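Local coordinates for hemoglobin subunit alpha (PDB 1GCV), which carries oxygen from the gills to the peripheral tissues as the heme-bearing alpha chain of an alpha2-beta2 hemoglobin tetramer, at residues S129-C132 / Q133-S137; S78-E81 / T82-L85; G11-A14 / Q15-K19. All coordinates share one frame; numbering follows the deposited sequence.

Overall arrangement
The chain is an all-helical globin, and each contact is local, joining neighbouring turns of backbone. None closes a long loop. The three follow in series, and none nests in or crosses another. Contact 3 comes first, near the C-terminal end of helix 4-19, away from the heme. Contact 2 lies where helix 76-79 gives way to helix 81-91, the helix that carries His87. Contact 1 is last, at the end of helix 118-135. Contacts 1 and 2 pack together: Leu80 meets Ile131 and Glu134, and Ala84 meets the backbone of Glu134 and Leu135. Both reach the heme pocket. Contact 3 stands apart, its centre about 20 Å from that of contact 1.

Contact 1 of 3, residues S129-C132 / Q133-S137; sequences SAIC and QELSS. With HEM (protoporphyrin IX containing Fe), chain E.
Ser136 OG donates to Cys132 O at 2.6 Å, reaching back to the last turn of the helix from just beyond its end. With OG turned beside its own backbone N (chi1 -38°), the hydroxyl and the N-H both reach Cys132 O. The bond from Ser136 N to Cys132 O is weak, at 3.1 Å. Without the hydroxyl, as with an alanine here, Cys132 O is likely to be left with little more than this weak bond. Ser137 OG likewise turns back, to Glu134 O at 2.6 Å, as the chain leaves the helix.

Regular helical bonds precede this end. The straightest runs from Leu135 N to Ile131 O, with an N-H...O angle of 161°. A water bridges Ala130 O and Glu134 OE2, donating to both. The bent chain of Glu134 brings its carboxylate to that water.

Apolar contact is made by Ile131 and Leu135, which lie side by side and point the same way. Ile131 CG2 meets Leu135 CD2 at 3.9 Å. The same CD2 touches heme CAB at 3.7 Å, so Leu135 lines the heme pocket.

Cys132, Leu135 and Ser136 pack on Phe98 of helix 98-112. Ile131 and Glu134 rest on Leu80, and Ala130 meets Leu76 of helix 76-79.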
ATOM      1  N   SER A 129       3.772  -6.388 -12.449  1.00 17.23           N
ATOM      2  CA  SER A 129       2.997  -5.174 -12.224  1.00 20.76           C
ATOM      3  C   SER A 129       1.928  -5.035 -13.298  1.00 18.15           C
ATOM      4  O   SER A 129       0.783  -4.695 -12.994  1.00 19.37           O
ATOM      5  CB  SER A 129       3.906  -3.939 -12.226  1.00 22.87           C
ATOM      6  OG  SER A 129       4.722  -3.907 -11.064  1.00 35.53           O
ATOM      7  N   ALA A 130       2.306  -5.299 -14.548  1.00 17.96           N
ATOM      8  CA  ALA A 130       1.379  -5.217 -15.675  1.00 19.05           C
ATOM      9  C   ALA A 130       0.269  -6.233 -15.496  1.00 20.76           C
ATOM     10  O   ALA A 130      -0.888  -5.964 -15.809  1.00 21.39           O
ATOM     11  CB  ALA A 130       2.111  -5.486 -16.986  1.00 21.34           C
ATOM     12  N   ILE A 131       0.637  -7.413 -15.008  1.00 22.02           N
ATOM     13  CA  ILE A 131      -0.323  -8.481 -14.771  1.00 19.06           C
ATOM     14  C   ILE A 131      -1.253  -8.092 -13.620  1.00 20.35           C
ATOM     15  O   ILE A 131      -2.457  -8.316 -13.684  1.00 21.18           O
ATOM     16  CB  ILE A 131       0.397  -9.804 -14.425  1.00 18.74           C
ATOM     17  CG1 ILE A 131       0.946 -10.444 -15.695  1.00 19.64           C
ATOM     18  CG2 ILE A 131      -0.565 -10.765 -13.753  1.00 22.10           C
ATOM     19  CD1 ILE A 131       1.875 -11.610 -15.428  1.00 21.83           C
ATOM     20  N   CYS A 132      -0.699  -7.498 -12.569  1.00 18.88           N
ATOM     21  CA  CYS A 132      -1.507  -7.086 -11.435  1.00 17.51           C
ATOM     22  C   CYS A 132      -2.487  -5.994 -11.827  1.00 18.60           C
ATOM     23  O   CYS A 132      -3.614  -5.985 -11.343  1.00 17.77           O
ATOM     24  CB  CYS A 132      -0.621  -6.588 -10.291  1.00 22.03           C
ATOM     25  SG  CYS A 132       0.193  -7.910  -9.366  1.00 24.51           S
ATOM     26  N   GLN A 133      -2.066  -5.074 -12.695  1.00 19.41           N
ATOM     27  CA  GLN A 133      -2.950  -3.985 -13.122  1.00 24.25           C
ATOM     28  C   GLN A 133      -4.123  -4.488 -13.979  1.00 21.85           C
ATOM     29  O   GLN A 133      -5.223  -3.937 -13.918  1.00 21.90           O
ATOM     30  CB  GLN A 133      -2.158  -2.901 -13.877  1.00 32.08           C
ATOM     31  CG  GLN A 133      -2.138  -3.062 -15.404  1.00 50.27           C
ATOM     32  CD  GLN A 133      -2.567  -1.801 -16.154  1.00 53.89           C
ATOM     33  OE1 GLN A 133      -3.633  -1.763 -16.778  1.00 55.23           O
ATOM     34  NE2 GLN A 133      -1.731  -0.766 -16.097  1.00 53.92           N
ATOM     35  N   GLU A 134      -3.888  -5.532 -14.769  1.00 20.08           N
ATOM     36  CA  GLU A 134      -4.934  -6.115 -15.603  1.00 20.70           C
ATOM     37  C   GLU A 134      -5.932  -6.850 -14.712  1.00 22.04           C
ATOM     38  O   GLU A 134      -7.145  -6.730 -14.890  1.00 23.24           O
ATOM     39  CB  GLU A 134      -4.332  -7.101 -16.611  1.00 20.00           C
ATOM     40  CG  GLU A 134      -3.593  -6.439 -17.755  1.00 21.92           C
ATOM     41  CD  GLU A 134      -4.404  -5.328 -18.407  1.00 29.13           C
ATOM     42  OE1 GLU A 134      -5.636  -5.493 -18.567  1.00 26.60           O
ATOM     43  OE2 GLU A 134      -3.807  -4.288 -18.758  1.00 34.86           O
ATOM     44  N   LEU A 135      -5.406  -7.597 -13.743  1.00 21.85           N
ATOM     45  CA  LEU A 135      -6.218  -8.370 -12.806  1.00 21.78           C
ATOM     46  C   LEU A 135      -7.072  -7.509 -11.878  1.00 21.43           C
ATOM     47  O   LEU A 135      -8.060  -7.988 -11.327  1.00 24.41           O
ATOM     48  CB  LEU A 135      -5.318  -9.290 -11.970  1.00 22.66           C
ATOM     49  CG  LEU A 135      -5.224 -10.769 -12.363  1.00 26.73           C
ATOM     50  CD1 LEU A 135      -5.287 -10.934 -13.874  1.00 25.08           C
ATOM     51  CD2 LEU A 135      -3.929 -11.346 -11.821  1.00 24.33           C
ATOM     52  N   SER A 136      -6.690  -6.249 -11.699  1.00 19.26           N
ATOM     53  CA  SER A 136      -7.440  -5.328 -10.840  1.00 21.34           C
ATOM     54  C   SER A 136      -8.351  -4.422 -11.668  1.00 20.40           C
ATOM     55  O   SER A 136      -9.039  -3.570 -11.116  1.00 23.40           O
ATOM     56  CB  SER A 136      -6.486  -4.419 -10.042  1.00 18.40           C
ATOM     57  OG  SER A 136      -5.331  -5.104  -9.600  1.00 23.87           O
ATOM     58  N   SER A 137      -8.360  -4.616 -12.984  1.00 20.54           N
ATOM     59  CA  SER A 137      -9.128  -3.760 -13.881  1.00 20.11           C
ATOM     60  C   SER A 137     -10.623  -4.009 -14.071  1.00 22.81           C
ATOM     61  O   SER A 137     -11.291  -3.204 -14.715  1.00 25.08           O
ATOM     62  CB  SER A 137      -8.450  -3.731 -15.260  1.00 18.74           C
ATOM     63  OG  SER A 137      -8.707  -4.918 -15.998  1.00 20.64           O
TER
HETATM   64  CHA HEM E 141      -8.006 -18.640  -8.875  1.00 20.94           C
HETATM   65  CHB HEM E 141      -4.236 -16.697 -11.264  1.00 17.94           C
HETATM   66  CHC HEM E 141      -3.403 -13.741  -7.458  1.00 14.24           C
HETATM   67  CHD HEM E 141      -7.041 -15.818  -5.017  1.00 17.80           C
HETATM   68  C1A HEM E 141      -7.062 -18.323  -9.876  1.00 19.87           C
HETATM   69  C2A HEM E 141      -6.868 -19.066 -11.107  1.00 20.87           C
HETATM   70  C3A HEM E 141      -5.804 -18.566 -11.750  1.00 20.10           C
HETATM   71  C4A HEM E 141      -5.321 -17.493 -10.922  1.00 19.07           C
HETATM   72  CMA HEM E 141      -5.259 -18.995 -13.113  1.00 19.09           C
HETATM   73  CAA HEM E 141      -7.736 -20.181 -11.630  1.00 23.63           C
HETATM   74  CBA HEM E 141      -9.047 -19.571 -12.064  1.00 34.98           C
HETATM   75  CGA HEM E 141     -10.061 -20.612 -12.484  1.00 42.57           C
HETATM   76  O1A HEM E 141     -10.330 -21.543 -11.690  1.00 46.33           O
HETATM   77  O2A HEM E 141     -10.588 -20.491 -13.612  1.00 42.24           O
HETATM   78  C1B HEM E 141      -3.738 -15.672 -10.453  1.00 18.53           C
HETATM   79  C2B HEM E 141      -2.565 -14.864 -10.790  1.00 19.30           C
HETATM   80  C3B HEM E 141      -2.340 -14.002  -9.740  1.00 20.90           C
HETATM   81  C4B HEM E 141      -3.373 -14.305  -8.741  1.00 17.79           C
HETATM   82  CMB HEM E 141      -1.789 -14.919 -12.107  1.00 16.68           C
HETATM   83  CAB HEM E 141      -1.382 -12.980  -9.652  1.00 19.95           C
HETATM   84  CBB HEM E 141      -0.024 -13.179  -9.919  1.00 26.19           C
HETATM   85  C1C HEM E 141      -4.310 -14.085  -6.461  1.00 13.81           C
HETATM   86  C2C HEM E 141      -4.222 -13.614  -5.088  1.00 15.99           C
HETATM   87  C3C HEM E 141      -5.271 -14.182  -4.416  1.00 16.77           C
HETATM   88  C4C HEM E 141      -5.967 -15.021  -5.363  1.00 15.81           C
HETATM   89  CMC HEM E 141      -3.128 -12.702  -4.533  1.00 16.75           C
HETATM   90  CAC HEM E 141      -5.681 -14.001  -3.100  1.00 17.55           C
HETATM   91  CBC HEM E 141      -4.850 -14.013  -1.970  1.00 23.22           C
HETATM   92  C1D HEM E 141      -7.650 -16.713  -5.884  1.00 19.38           C
HETATM   93  C2D HEM E 141      -8.723 -17.591  -5.465  1.00 19.37           C
HETATM   94  C3D HEM E 141      -8.953 -18.404  -6.523  1.00 22.58           C
HETATM   95  C4D HEM E 141      -8.066 -18.020  -7.618  1.00 21.22           C
HETATM   96  CMD HEM E 141      -9.465 -17.585  -4.125  1.00 15.41           C
HETATM   97  CAD HEM E 141      -9.955 -19.533  -6.513  1.00 25.64           C
HETATM   98  CBD HEM E 141      -9.238 -20.803  -6.097  1.00 35.36           C
HETATM   99  CGD HEM E 141     -10.036 -22.049  -6.413  1.00 43.01           C
HETATM  100  O1D HEM E 141     -10.881 -22.003  -7.337  1.00 45.68           O
HETATM  101  O2D HEM E 141      -9.813 -23.072  -5.733  1.00 46.71           O
HETATM  102  NA  HEM E 141      -6.102 -17.327  -9.763  1.00 19.73           N
HETATM  103  NB  HEM E 141      -4.264 -15.302  -9.204  1.00 17.98           N
HETATM  104  NC  HEM E 141      -5.385 -14.966  -6.634  1.00 17.76           N
HETATM  105  ND  HEM E 141      -7.271 -16.939  -7.224  1.00 20.39           N
HETATM  106 FE   HEM E 141      -5.924 -15.942  -8.313  1.00 20.33          FE
HETATM  107  O   HOH W   1      -1.044  -4.236 -18.291  1.00 47.71           O

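Contact 2 of 3, residues S78-E81 / T82-L85; sequences SHLE and TLAL
Leu80 O accepts from Ala84 N at 2.7 Å, nearly in line with the carbonyl, and Glu81 O accepts from Leu85 N at 2.9 Å, as the first turn of helix 81-91 forms.

Leu80 sits at the N-cap position. Its side chain crosses that of Leu83 at a slant, with the two CD2 methyls 3.8 Å apart. Leu83 has CG anti to the backbone N (chi1 -151°), which carries its branched end to where CD2 meets Leu80. The same side chain touches the heme and Ala65 of helix 53-71.

Glu81 and Leu85 lie side by side and point the same way. Glu81 CG comes within 4.2 Å of Leu85 CD1. Beyond CG the Glu81 chain is extended.

Two waters bridge the junction. One donates to His79 O at 2.7 Å and accepts from Leu83 N. The other links Ser78 O to Thr82 N.

The waters therefore satisfy backbone groups where the helical bonding is interrupted. Leu83 O accepts from His87 ND1, which probably helps orient this predicted proximal heme ligand. The salt bridge from Glu81 OE1 to Arg138, a residue that also touches Ala84 and Leu85, gives the carboxylate a counter-charge near the C-terminal end of the chain.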
ATOM      1  N   SER A  78      -6.054  -8.172 -23.615  1.00 35.06           N
ATOM      2  CA  SER A  78      -7.047  -9.086 -24.173  1.00 32.33           C
ATOM      3  C   SER A  78      -6.815 -10.503 -23.686  1.00 29.46           C
ATOM      4  O   SER A  78      -7.752 -11.291 -23.576  1.00 29.87           O
ATOM      5  CB  SER A  78      -7.002  -9.066 -25.702  1.00 33.56           C
ATOM      6  OG  SER A  78      -6.448  -7.852 -26.176  1.00 43.34           O
ATOM      7  N   HIS A  79      -5.562 -10.825 -23.385  1.00 28.06           N
ATOM      8  CA  HIS A  79      -5.221 -12.165 -22.917  1.00 28.92           C
ATOM      9  C   HIS A  79      -5.657 -12.467 -21.477  1.00 27.98           C
ATOM     10  O   HIS A  79      -6.148 -13.564 -21.194  1.00 27.46           O
ATOM     11  CB  HIS A  79      -3.713 -12.401 -23.051  1.00 30.16           C
ATOM     12  CG  HIS A  79      -3.232 -13.625 -22.338  1.00 32.17           C
ATOM     13  ND1 HIS A  79      -3.413 -14.896 -22.838  1.00 32.35           N
ATOM     14  CD2 HIS A  79      -2.600 -13.774 -21.149  1.00 33.70           C
ATOM     15  CE1 HIS A  79      -2.913 -15.776 -21.989  1.00 35.77           C
ATOM     16  NE2 HIS A  79      -2.415 -15.122 -20.955  1.00 34.74           N
ATOM     17  N   LEU A  80      -5.480 -11.505 -20.572  1.00 26.05           N
ATOM     18  CA  LEU A  80      -5.848 -11.703 -19.168  1.00 25.99           C
ATOM     19  C   LEU A  80      -7.278 -11.278 -18.834  1.00 27.49           C
ATOM     20  O   LEU A  80      -7.677 -11.295 -17.671  1.00 27.53           O
ATOM     21  CB  LEU A  80      -4.872 -10.948 -18.256  1.00 24.30           C
ATOM     22  CG  LEU A  80      -3.460 -11.518 -18.083  1.00 21.87           C
ATOM     23  CD1 LEU A  80      -2.584 -10.480 -17.391  1.00 20.26           C
ATOM     24  CD2 LEU A  80      -3.509 -12.808 -17.278  1.00 20.23           C
ATOM     25  N   GLU A  81      -8.046 -10.901 -19.852  1.00 29.03           N
ATOM     26  CA  GLU A  81      -9.424 -10.466 -19.658  1.00 28.07           C
ATOM     27  C   GLU A  81     -10.273 -11.484 -18.900  1.00 27.56           C
ATOM     28  O   GLU A  81     -10.949 -11.134 -17.926  1.00 25.94           O
ATOM     29  CB  GLU A  81     -10.073 -10.171 -21.007  1.00 30.41           C
ATOM     30  CG  GLU A  81     -11.587 -10.180 -20.977  1.00 37.71           C
ATOM     31  CD  GLU A  81     -12.194  -9.435 -22.145  1.00 44.13           C
ATOM     32  OE1 GLU A  81     -12.299  -8.191 -22.070  1.00 47.00           O
ATOM     33  OE2 GLU A  81     -12.565 -10.094 -23.139  1.00 47.52           O
ATOM     34  N   THR A  82     -10.251 -12.736 -19.343  1.00 21.95           N
ATOM     35  CA  THR A  82     -11.043 -13.751 -18.666  1.00 25.81           C
ATOM     36  C   THR A  82     -10.584 -13.903 -17.223  1.00 22.58           C
ATOM     37  O   THR A  82     -11.406 -14.029 -16.320  1.00 22.07           O
ATOM     38  CB  THR A  82     -10.955 -15.121 -19.369  1.00 28.27           C
ATOM     39  OG1 THR A  82     -11.338 -14.980 -20.741  1.00 38.26           O
ATOM     40  CG2 THR A  82     -11.900 -16.110 -18.711  1.00 29.75           C
ATOM     41  N   LEU A  83      -9.271 -13.885 -17.006  1.00 19.38           N
ATOM     42  CA  LEU A  83      -8.723 -14.018 -15.662  1.00 17.60           C
ATOM     43  C   LEU A  83      -9.075 -12.792 -14.818  1.00 17.79           C
ATOM     44  O   LEU A  83      -9.284 -12.903 -13.613  1.00 18.41           O
ATOM     45  CB  LEU A  83      -7.204 -14.200 -15.719  1.00 17.75           C
ATOM     46  CG  LEU A  83      -6.518 -14.992 -14.600  1.00 21.34           C
ATOM     47  CD1 LEU A  83      -7.348 -16.202 -14.215  1.00 20.36           C
ATOM     48  CD2 LEU A  83      -5.139 -15.431 -15.073  1.00 21.53           C
ATOM     49  N   ALA A  84      -9.144 -11.627 -15.455  1.00 18.60           N
ATOM     50  CA  ALA A  84      -9.483 -10.391 -14.758  1.00 18.68           C
ATOM     51  C   ALA A  84     -10.954 -10.402 -14.348  1.00 21.55           C
ATOM     52  O   ALA A  84     -11.311  -9.927 -13.271  1.00 19.91           O
ATOM     53  CB  ALA A  84      -9.200  -9.188 -15.648  1.00 18.82           C
ATOM     54  N   LEU A  85     -11.809 -10.942 -15.211  1.00 20.04           N
ATOM     55  CA  LEU A  85     -13.229 -11.021 -14.908  1.00 19.91           C
ATOM     56  C   LEU A  85     -13.474 -11.988 -13.753  1.00 18.48           C
ATOM     57  O   LEU A  85     -14.349 -11.756 -12.918  1.00 18.46           O
ATOM     58  CB  LEU A  85     -14.007 -11.486 -16.136  1.00 22.89           C
ATOM     59  CG  LEU A  85     -14.237 -10.407 -17.188  1.00 25.49           C
ATOM     60  CD1 LEU A  85     -14.823 -11.032 -18.443  1.00 29.94           C
ATOM     61  CD2 LEU A  85     -15.161  -9.343 -16.621  1.00 26.20           C
TER
HETATM   62  O   HOH W   2      -9.305 -13.761 -22.145  1.00 36.16           O
HETATM   63  O   HOH W   3      -7.342 -14.558 -18.956  1.00 30.14           O

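Contact 3 of 3, residues G11-A14 / Q15-K19; sequences GKIA and QVLAK
Ile13 and Leu17 lie side by side, one helical turn apart, and point the same way. Ile13 CG2 approaches Leu17 CD1 at 4.1 Å. This is a methyl-to-methyl contact along one side of the helix. Leu17 has CG anti to its carbonyl carbon (chi1 -72°), which lays the side chain back over the preceding turn. Its CG rests 3.6 Å from Ile13 O.

Gln15 folds in another way. CG lies beside the backbone N, which puts it against Gly11 O at 3.1 Å. The bend at chi2 (-81°) then turns the amide away. CB meets Lys12 O. The aliphatic part of this exposed side chain therefore lies against the helix backbone.

Val16 uses one branch for the contact. CG2 sits 3.5 Å from Lys12 O, while CG1 takes no part. Ala18 needs no torsion to reach back: its CB lies 3.3 Å from Ala14 O.

Three backbone bonds hold the turns together. Leu17 N to Ile13 O is the straightest, at 166° and 3.2 Å. Gln15 N approaches Gly11 O from above the carbonyl plane, and Ala18 N does the same to Ala14 O.

Ile13 packs on Thr120 and Val124 of helix 118-135. Leu17 reaches Ile63 and Val67 of helix 53-71, and also Tyr24. Ala14 meets Ala70. This is the i to i+4 pattern of an amphipathic helix. Ile13, Ala14 and Leu17 form the buried side, while Lys12 and Gln15 are exposed. It is the A helix of the globin fold, here packed against the E and H helices away from the heme.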
ATOM      1  N   GLY A  11      10.809 -14.117 -21.429  1.00 29.41           N
ATOM      2  CA  GLY A  11      10.614 -15.395 -22.090  1.00 27.38           C
ATOM      3  C   GLY A  11      11.548 -16.452 -21.530  1.00 30.00           C
ATOM      4  O   GLY A  11      11.187 -17.625 -21.428  1.00 32.82           O
ATOM      5  N   LYS A  12      12.755 -16.036 -21.166  1.00 29.30           N
ATOM      6  CA  LYS A  12      13.738 -16.951 -20.606  1.00 32.66           C
ATOM      7  C   LYS A  12      13.290 -17.406 -19.215  1.00 34.35           C
ATOM      8  O   LYS A  12      13.524 -18.552 -18.827  1.00 35.27           O
ATOM      9  CB  LYS A  12      15.112 -16.267 -20.527  1.00 35.74           C
ATOM     10  CG  LYS A  12      16.166 -17.035 -19.727  1.00 45.73           C
ATOM     11  CD  LYS A  12      17.346 -16.137 -19.329  1.00 51.34           C
ATOM     12  CE  LYS A  12      17.498 -16.027 -17.810  1.00 52.73           C
ATOM     13  NZ  LYS A  12      17.559 -14.608 -17.334  1.00 51.48           N
ATOM     14  N   ILE A  13      12.641 -16.510 -18.471  1.00 34.05           N
ATOM     15  CA  ILE A  13      12.165 -16.836 -17.127  1.00 31.59           C
ATOM     16  C   ILE A  13      10.873 -17.657 -17.182  1.00 30.21           C
ATOM     17  O   ILE A  13      10.634 -18.495 -16.312  1.00 27.85           O
ATOM     18  CB  ILE A  13      11.972 -15.548 -16.266  1.00 31.78           C
ATOM     19  CG1 ILE A  13      13.307 -15.164 -15.623  1.00 31.24           C
ATOM     20  CG2 ILE A  13      10.955 -15.778 -15.153  1.00 30.59           C
ATOM     21  CD1 ILE A  13      13.559 -13.687 -15.577  1.00 38.90           C
ATOM     22  N   ALA A  14      10.050 -17.430 -18.205  1.00 26.56           N
ATOM     23  CA  ALA A  14       8.810 -18.189 -18.362  1.00 27.37           C
ATOM     24  C   ALA A  14       9.144 -19.654 -18.679  1.00 28.54           C
ATOM     25  O   ALA A  14       8.369 -20.560 -18.364  1.00 29.57           O
ATOM     26  CB  ALA A  14       7.957 -17.587 -19.478  1.00 23.50           C
ATOM     27  N   GLN A  15      10.303 -19.869 -19.301  1.00 29.73           N
ATOM     28  CA  GLN A  15      10.778 -21.206 -19.664  1.00 30.48           C
ATOM     29  C   GLN A  15      11.111 -22.013 -18.414  1.00 28.68           C
ATOM     30  O   GLN A  15      10.783 -23.195 -18.320  1.00 29.43           O
ATOM     31  CB  GLN A  15      12.039 -21.104 -20.523  1.00 36.09           C
ATOM     32  CG  GLN A  15      11.797 -20.614 -21.928  1.00 48.79           C
ATOM     33  CD  GLN A  15      11.300 -21.718 -22.828  1.00 58.07           C
ATOM     34  OE1 GLN A  15      11.799 -21.901 -23.940  1.00 62.34           O
ATOM     35  NE2 GLN A  15      10.312 -22.471 -22.349  1.00 59.81           N
ATOM     36  N   VAL A  16      11.780 -21.357 -17.469  1.00 26.69           N
ATOM     37  CA  VAL A  16      12.190 -21.966 -16.201  1.00 27.22           C
ATOM     38  C   VAL A  16      10.994 -22.349 -15.331  1.00 27.49           C
ATOM     39  O   VAL A  16      10.947 -23.448 -14.775  1.00 27.96           O
ATOM     40  CB  VAL A  16      13.077 -20.999 -15.383  1.00 27.26           C
ATOM     41  CG1 VAL A  16      13.437 -21.626 -14.043  1.00 28.27           C
ATOM     42  CG2 VAL A  16      14.326 -20.641 -16.175  1.00 28.72           C
ATOM     43  N   LEU A  17      10.037 -21.432 -15.216  1.00 24.75           N
ATOM     44  CA  LEU A  17       8.841 -21.658 -14.416  1.00 23.10           C
ATOM     45  C   LEU A  17       7.942 -22.747 -15.002  1.00 23.26           C
ATOM     46  O   LEU A  17       7.294 -23.481 -14.263  1.00 20.48           O
ATOM     47  CB  LEU A  17       8.056 -20.346 -14.264  1.00 20.88           C
ATOM     48  CG  LEU A  17       8.689 -19.290 -13.341  1.00 22.83           C
ATOM     49  CD1 LEU A  17       7.911 -17.986 -13.436  1.00 22.13           C
ATOM     50  CD2 LEU A  17       8.700 -19.793 -11.904  1.00 22.20           C
ATOM     51  N   ALA A  18       7.917 -22.860 -16.327  1.00 22.33           N
ATOM     52  CA  ALA A  18       7.091 -23.862 -17.000  1.00 23.69           C
ATOM     53  C   ALA A  18       7.502 -25.307 -16.680  1.00 24.49           C
ATOM     54  O   ALA A  18       6.687 -26.224 -16.772  1.00 27.19           O
ATOM     55  CB  ALA A  18       7.131 -23.628 -18.508  1.00 22.64           C
ATOM     56  N   LYS A  19       8.764 -25.495 -16.299  1.00 26.96           N
ATOM     57  CA  LYS A  19       9.305 -26.815 -15.973  1.00 29.74           C
ATOM     58  C   LYS A  19       8.575 -27.496 -14.812  1.00 29.20           C
ATOM     59  O   LYS A  19       8.273 -28.687 -14.873  1.00 28.39           O
ATOM     60  CB  LYS A  19      10.798 -26.700 -15.642  1.00 33.35           C
ATOM     61  CG  LYS A  19      11.729 -27.227 -16.725  1.00 40.28           C
ATOM     62  CD  LYS A  19      11.635 -26.393 -17.992  1.00 46.12           C
ATOM     63  CE  LYS A  19      12.784 -26.697 -18.945  1.00 52.02           C
ATOM     64  NZ  LYS A  19      13.230 -25.485 -19.695  1.00 54.46           N
TER